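Putative transcriptional regulator (MarR/EmrR family) (Acinetobacter sp. ADP1, PDB 3NRV) probably binds DNA as a dimeric transcription factor of the MarR/EmrR family and so regulates transcription. Local coordinates at residues D10-A13 with T14-I17; Q16-M19 with L20-L24; L137-K140 with L141-K144. One frame throughout, in Å; residues are numbered along the deposited sequence. Where two conformers were deposited one is given.

How the interactions relate
Interactions 1 and 2 follow each other on helix 13-36, the first at its N-terminal cap and the second overlapping it and running further along the helix; they share Gln-16 and Ile-17, and their centres lie about 9 Å apart. Interaction 3 comes much later in the chain, on helix 128-146, with its centre about 14 Å from that of interaction 1 and about 16 Å from that of interaction 2. The two helices meet within the subunit where Ile-17 CD1 packs on Leu-141 CD1 at 3.8 Å. All three contacts also touch the second subunit, consistent with the dimerisation region that MarR proteins build from their terminal helices, and Gln-16 of one subunit is hydrogen-bonded to Arg-142 of the other.

Interaction 1: residues D10-A13 with T14-I17; sequences DRHA and TAQI. With SO4 (sulfate ion), chain M.
The imidazole of His-12 lies alongside Thr-14, with CE1 3.6 Å from Thr-14 CB at the ring edge and ND1 3.4 Å from Ala-15 CB. A chi1 of -165° swings the ring away from the backbone N and carries ND1 back over the first turn, where it accepts from Ala-15 N at 3.0 Å; the donor stands 30° out of the ring plane. NE2 bonds weakly to the backbone O of Ser-112 of the second subunit, consistent with ND1 being the acceptor. His-12 O takes Gln-16 N at 2.8 Å in a nearly straight bond, and Ala-13 O receives Ile-17 N. Gln-16 folds its side chain back towards the loop, bringing CG to 3.4 Å from Asp-10 O, while NE2 bonds to Ile-9 O and OE1 to Arg-142 of the second subunit. Glu-119 of that subunit holds Thr-14 OG1. Arg-11 turns the other way: NH2 donates to O3 of a sulfate ion (chain M) at 2.6 Å, with a weak bond from NE to O2, and NH2 also salt-bridges Asp-132 of the second subunit. His-12 thus N-caps helix 13-36, a side-chain acceptor satisfying a first-turn N-H at the subunit interface of this MarR-type dimer.

Interaction 2: residues Q16-M19 with L20-L24; sequences QINM and LANKL. With GOL (glycerol), chain G; SO4 (sulfate ion), chain E.
Gln-16 to Leu-24 form about two and a half turns of alpha-helix in helix 13-36, a helix that lies against the second subunit of the MarR-type dimer. The backbone supplies the regular i to i+4 ladder: Leu-20 N to Gln-16 O, Ala-21 N to Ile-17 O, Asn-22 N to Asn-18 O at 2.8 Å, and Lys-23 N to Met-19 O at 3.1 Å.

Van der Waals contacts within the helix are those of side-chain CB atoms against the carbonyl one turn back. The methyl carbon CB of Ala-21 sits 3.2 Å from Ile-17 O, and Leu-20 CB lies 3.3 Å from Gln-16 O. Beyond the helix, Leu-20 packs on Val-145, Ala-21 on its own counterpart, and the selenomethionine Met-19 on Arg-142, all three partners belonging to the second subunit.

The charged member, Lys-23, leaves the helix as a chain that stays extended beyond CG as far as NZ. Its NZ reaches O3 of a sulfate ion (chain E) at 2.7 Å and forms a salt bridge with Asp-146 of the second subunit, so two anionic groups probably share its positive charge.

Polar side chains one turn apart meet through a glycerol, probably from the crystallisation liquor. Asn-18 and Asn-22 present their amides to it, while Asn-18 ND2 turns back to Thr-14 O and Arg-44 of the second subunit donates to the same glycerol. Its O1 donates to Asn-22 OD1 at 2.6 Å. The other end of the ligand bridges both asparagines: glycerol O3 donates to Asn-18 OD1 at 2.6 Å and accepts from Asn-22 ND2 at 3.0 Å, the latter bond almost straight at 173°.

Interaction 3: residues L137-K140 with L141-K144; sequences LLKK and LRNK
Successive i to i+4 bonds carry the backbone through these two turns of alpha-helix, from Leu-141 N to Leu-137 O, Arg-142 N to Leu-138 O at 2.8 Å, Asn-143 N to Lys-139 O, and Lys-144 N to Lys-140 O at 3.1 Å; Asn-143 N also makes a weak bond to Lys-140 O. The side chains of Lys-139 and Arg-142 cross obliquely. In the conformer of Arg-142 described here, one of two, CG is anti to the backbone N (chi1 -174°) and a bend at chi3 lays one guanidinium face over Lys-139 CA, which stands 3.3 Å from the plane, offset toward the rim of the group. NH2 then sits too near Lys-139 CE and NZ for the exact spacing to be trusted. These turns belong to helix 128-146, part of the dimer-forming region of the MarR fold. On its buried side Leu-138 CD2 touches Leu-141 CD1 at 4.3 Å, and Leu-137 and Leu-141 pack on Phe-126 of the second subunit. Lys-140 makes a cation-pi contact with that ring and donates through NZ to the backbone O of Glu-125 of the second subunit, while Lys-144 NZ forms salt bridges with Glu-124 and Glu-125 of that subunit.

Interaction 1: residues D10-A13 with T14-I17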
# COMPACT_ATOMS: atom_id res chain seq x y z
N ASP C 10 1.53 -9.29 -17.48
CA ASP C 10 2.21 -8.05 -17.82
C ASP C 10 1.25 -6.90 -18.09
O ASP C 10 1.52 -5.76 -17.73
CB ASP C 10 3.10 -8.24 -19.05
CG ASP C 10 4.22 -9.23 -18.81
OD1 ASP C 10 4.36 -9.71 -17.66
OD2 ASP C 10 4.96 -9.52 -19.77
N ARG C 11 0.13 -7.20 -18.74
CA ARG C 11 -0.84 -6.17 -19.09
C ARG C 11 -2.02 -6.20 -18.14
O ARG C 11 -3.11 -5.73 -18.48
CB ARG C 11 -1.30 -6.32 -20.54
CG ARG C 11 -0.16 -6.52 -21.53
CD ARG C 11 0.61 -5.24 -21.79
NE ARG C 11 -0.19 -4.26 -22.52
CZ ARG C 11 0.28 -3.12 -23.02
NH1 ARG C 11 1.56 -2.81 -22.89
NH2 ARG C 11 -0.54 -2.29 -23.66
N HIS C 12 -1.80 -6.74 -16.95
CA HIS C 12 -2.81 -6.75 -15.90
C HIS C 12 -2.50 -5.60 -14.93
O HIS C 12 -1.58 -5.70 -14.11
CB HIS C 12 -2.77 -8.10 -15.17
CG HIS C 12 -3.96 -8.38 -14.32
ND1 HIS C 12 -4.30 -7.60 -13.23
CD2 HIS C 12 -4.87 -9.38 -14.36
CE1 HIS C 12 -5.38 -8.10 -12.65
NE2 HIS C 12 -5.75 -9.18 -13.31
N ALA C 13 -3.26 -4.51 -15.05
CA ALA C 13 -2.97 -3.28 -14.31
C ALA C 13 -3.01 -3.51 -12.81
O ALA C 13 -2.10 -3.08 -12.09
CB ALA C 13 -3.92 -2.17 -14.70
N THR C 14 -4.07 -4.14 -12.34
CA THR C 14 -4.20 -4.44 -10.92
C THR C 14 -2.99 -5.24 -10.41
O THR C 14 -2.39 -4.89 -9.40
CB THR C 14 -5.51 -5.18 -10.63
OG1 THR C 14 -6.61 -4.30 -10.90
CG2 THR C 14 -5.57 -5.60 -9.17
N ALA C 15 -2.64 -6.30 -11.13
CA ALA C 15 -1.53 -7.17 -10.73
C ALA C 15 -0.22 -6.40 -10.72
O ALA C 15 0.55 -6.49 -9.76
CB ALA C 15 -1.42 -8.38 -11.65
N GLN C 16 0.05 -5.66 -11.79
CA GLN C 16 1.28 -4.89 -11.86
C GLN C 16 1.36 -3.88 -10.71
O GLN C 16 2.41 -3.73 -10.07
CB GLN C 16 1.38 -4.13 -13.19
CG GLN C 16 1.71 -5.01 -14.39
CD GLN C 16 2.85 -5.96 -14.11
OE1 GLN C 16 3.90 -5.57 -13.59
NE2 GLN C 16 2.65 -7.22 -14.46
N ILE C 17 0.26 -3.17 -10.47
CA ILE C 17 0.26 -2.13 -9.46
C ILE C 17 0.41 -2.74 -8.07
O ILE C 17 1.11 -2.19 -7.22
CB ILE C 17 -1.01 -1.28 -9.54
CG1 ILE C 17 -0.89 -0.31 -10.73
CG2 ILE C 17 -1.23 -0.51 -8.24
CD1 ILE C 17 -2.19 0.31 -11.12
S SO4 M . -3.75 -3.95 -23.66
O1 SO4 M . -5.06 -3.90 -24.31
O2 SO4 M . -2.92 -4.95 -24.32
O3 SO4 M . -3.12 -2.64 -23.77
O4 SO4 M . -3.91 -4.29 -22.25

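Interaction 2: residues Q16-M19 with L20-L24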
# COMPACT_ATOMS: atom_id res chain seq x y z
N GLN C 16 0.05 -5.66 -11.79
CA GLN C 16 1.28 -4.89 -11.86
C GLN C 16 1.36 -3.88 -10.71
O GLN C 16 2.41 -3.73 -10.07
CB GLN C 16 1.38 -4.13 -13.19
CG GLN C 16 1.71 -5.01 -14.39
CD GLN C 16 2.85 -5.96 -14.11
OE1 GLN C 16 3.90 -5.57 -13.59
NE2 GLN C 16 2.65 -7.22 -14.46
N ILE C 17 0.26 -3.17 -10.47
CA ILE C 17 0.26 -2.13 -9.46
C ILE C 17 0.41 -2.74 -8.07
O ILE C 17 1.11 -2.19 -7.22
CB ILE C 17 -1.01 -1.28 -9.54
CG1 ILE C 17 -0.89 -0.31 -10.73
CG2 ILE C 17 -1.23 -0.51 -8.24
CD1 ILE C 17 -2.19 0.31 -11.12
N ASN C 18 -0.24 -3.88 -7.85
CA ASN C 18 -0.13 -4.55 -6.56
C ASN C 18 1.25 -5.12 -6.26
O ASN C 18 1.73 -5.02 -5.14
CB ASN C 18 -1.26 -5.57 -6.36
CG ASN C 18 -2.45 -4.96 -5.66
OD1 ASN C 18 -2.57 -5.02 -4.44
ND2 ASN C 18 -3.31 -4.31 -6.43
N MSE C 19 1.91 -5.67 -7.27
CA MSE C 19 3.25 -6.21 -7.02
C MSE C 19 4.26 -5.10 -6.82
O MSE C 19 5.18 -5.22 -6.02
CB MSE C 19 3.66 -7.10 -8.17
CG MSE C 19 2.84 -8.36 -8.21
SE MSE C 19 3.68 -9.64 -9.36
CE MSE C 19 3.10 -8.89 -11.08
N LEU C 20 4.08 -4.01 -7.56
CA LEU C 20 4.89 -2.82 -7.38
C LEU C 20 4.71 -2.30 -5.96
O LEU C 20 5.66 -2.16 -5.21
CB LEU C 20 4.47 -1.73 -8.37
CG LEU C 20 5.06 -0.34 -8.16
CD1 LEU C 20 6.59 -0.34 -8.25
CD2 LEU C 20 4.45 0.63 -9.18
N ALA C 21 3.46 -2.01 -5.61
CA ALA C 21 3.14 -1.44 -4.31
C ALA C 21 3.59 -2.35 -3.17
O ALA C 21 4.21 -1.89 -2.23
CB ALA C 21 1.64 -1.16 -4.23
N ASN C 22 3.27 -3.64 -3.25
CA ASN C 22 3.69 -4.56 -2.20
C ASN C 22 5.21 -4.64 -1.99
O ASN C 22 5.70 -4.60 -0.86
CB ASN C 22 3.10 -5.95 -2.43
CG ASN C 22 1.62 -5.99 -2.18
OD1 ASN C 22 1.11 -5.26 -1.33
ND2 ASN C 22 0.90 -6.83 -2.92
N LYS C 23 5.96 -4.71 -3.07
CA LYS C 23 7.40 -4.78 -2.91
C LYS C 23 7.98 -3.47 -2.36
O LYS C 23 8.87 -3.47 -1.52
CB LYS C 23 8.08 -5.18 -4.21
CG LYS C 23 9.58 -5.41 -4.06
CD LYS C 23 10.14 -6.16 -5.25
CE LYS C 23 11.59 -6.57 -5.04
NZ LYS C 23 12.06 -7.34 -6.21
N LEU C 24 7.48 -2.34 -2.86
CA LEU C 24 7.90 -1.04 -2.36
C LEU C 24 7.58 -0.94 -0.86
O LEU C 24 8.43 -0.54 -0.06
CB LEU C 24 7.21 0.07 -3.16
CG LEU C 24 7.49 1.53 -2.81
CD1 LEU C 24 8.96 1.83 -2.87
CD2 LEU C 24 6.70 2.45 -3.75
C1 GOL G . -1.99 -4.27 -0.89
O1 GOL G . -1.01 -4.64 0.06
C2 GOL G . -3.09 -5.35 -0.93
O2 GOL G . -3.84 -5.35 0.28
C3 GOL G . -2.50 -6.73 -1.25
O3 GOL G . -2.07 -6.79 -2.62
S SO4 E . 13.23 -10.21 -4.20
O1 SO4 E . 12.38 -9.55 -3.21
O2 SO4 E . 12.48 -11.25 -4.90
O3 SO4 E . 13.74 -9.22 -5.14
O4 SO4 E . 14.36 -10.81 -3.50

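Interaction 3: residues L137-K140 with L141-K144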
# COMPACT_ATOMS: atom_id res chain seq x y z
N LEU C 137 -2.02 9.52 -15.13
CA LEU C 137 -2.56 8.18 -15.34
C LEU C 137 -3.02 7.52 -14.03
O LEU C 137 -4.05 6.87 -14.00
CB LEU C 137 -1.56 7.28 -16.08
CG LEU C 137 -1.24 7.75 -17.51
CD1 LEU C 137 -0.17 6.84 -18.15
CD2 LEU C 137 -2.49 7.78 -18.35
N LEU C 138 -2.27 7.71 -12.95
CA LEU C 138 -2.71 7.18 -11.65
C LEU C 138 -4.03 7.80 -11.22
O LEU C 138 -4.91 7.14 -10.67
CB LEU C 138 -1.64 7.38 -10.58
CG LEU C 138 -0.29 6.68 -10.85
CD1 LEU C 138 0.73 6.96 -9.74
CD2 LEU C 138 -0.47 5.19 -11.05
N LYS C 139 -4.17 9.10 -11.47
CA LYS C 139 -5.40 9.77 -11.09
C LYS C 139 -6.58 9.28 -11.94
O LYS C 139 -7.68 9.06 -11.43
CB LYS C 139 -5.24 11.29 -11.17
CG LYS C 139 -6.49 12.03 -10.75
CD LYS C 139 -6.22 13.52 -10.61
CE LYS C 139 -5.55 13.85 -9.27
NZ LYS C 139 -6.44 13.52 -8.13
N LYS C 140 -6.34 9.07 -13.24
CA LYS C 140 -7.36 8.42 -14.07
C LYS C 140 -7.77 7.05 -13.52
O LYS C 140 -8.96 6.72 -13.47
CB LYS C 140 -6.90 8.27 -15.52
CG LYS C 140 -7.07 9.52 -16.35
CD LYS C 140 -6.76 9.27 -17.82
CE LYS C 140 -7.69 8.21 -18.42
NZ LYS C 140 -8.29 8.65 -19.71
N LEU C 141 -6.79 6.24 -13.13
CA LEU C 141 -7.10 4.94 -12.51
C LEU C 141 -7.91 5.09 -11.22
O LEU C 141 -8.89 4.37 -11.00
CB LEU C 141 -5.82 4.15 -12.23
CG LEU C 141 -5.07 3.72 -13.48
CD1 LEU C 141 -3.68 3.20 -13.15
CD2 LEU C 141 -5.90 2.67 -14.23
N ARG C 142 -7.48 6.04 -10.40
CA ARG C 142 -8.08 6.39 -9.12
C ARG C 142 -9.55 6.84 -9.26
O ARG C 142 -10.39 6.57 -8.38
CB ARG C 142 -7.21 7.49 -8.51
CG ARG C 142 -7.53 7.95 -7.10
CD ARG C 142 -6.30 8.62 -6.45
NE ARG C 142 -5.89 9.89 -7.08
CZ ARG C 142 -4.72 10.10 -7.68
NH1 ARG C 142 -3.78 9.16 -7.75
NH2 ARG C 142 -4.47 11.29 -8.21
N ASN C 143 -9.85 7.51 -10.36
CA ASN C 143 -11.21 7.95 -10.70
C ASN C 143 -12.10 6.80 -11.14
O ASN C 143 -13.26 6.72 -10.77
CB ASN C 143 -11.16 9.03 -11.81
CG ASN C 143 -10.65 10.35 -11.28
OD1 ASN C 143 -10.64 10.58 -10.07
ND2 ASN C 143 -10.23 11.24 -12.18
N LYS C 144 -11.54 5.89 -11.93
CA LYS C 144 -12.29 4.72 -12.34
C LYS C 144 -12.57 3.80 -11.14
O LYS C 144 -13.68 3.28 -10.99
CB LYS C 144 -11.54 3.98 -13.45
CG LYS C 144 -12.23 2.71 -13.94
CD LYS C 144 -13.66 2.98 -14.37
CE LYS C 144 -13.73 3.88 -15.58
NZ LYS C 144 -15.15 4.07 -15.99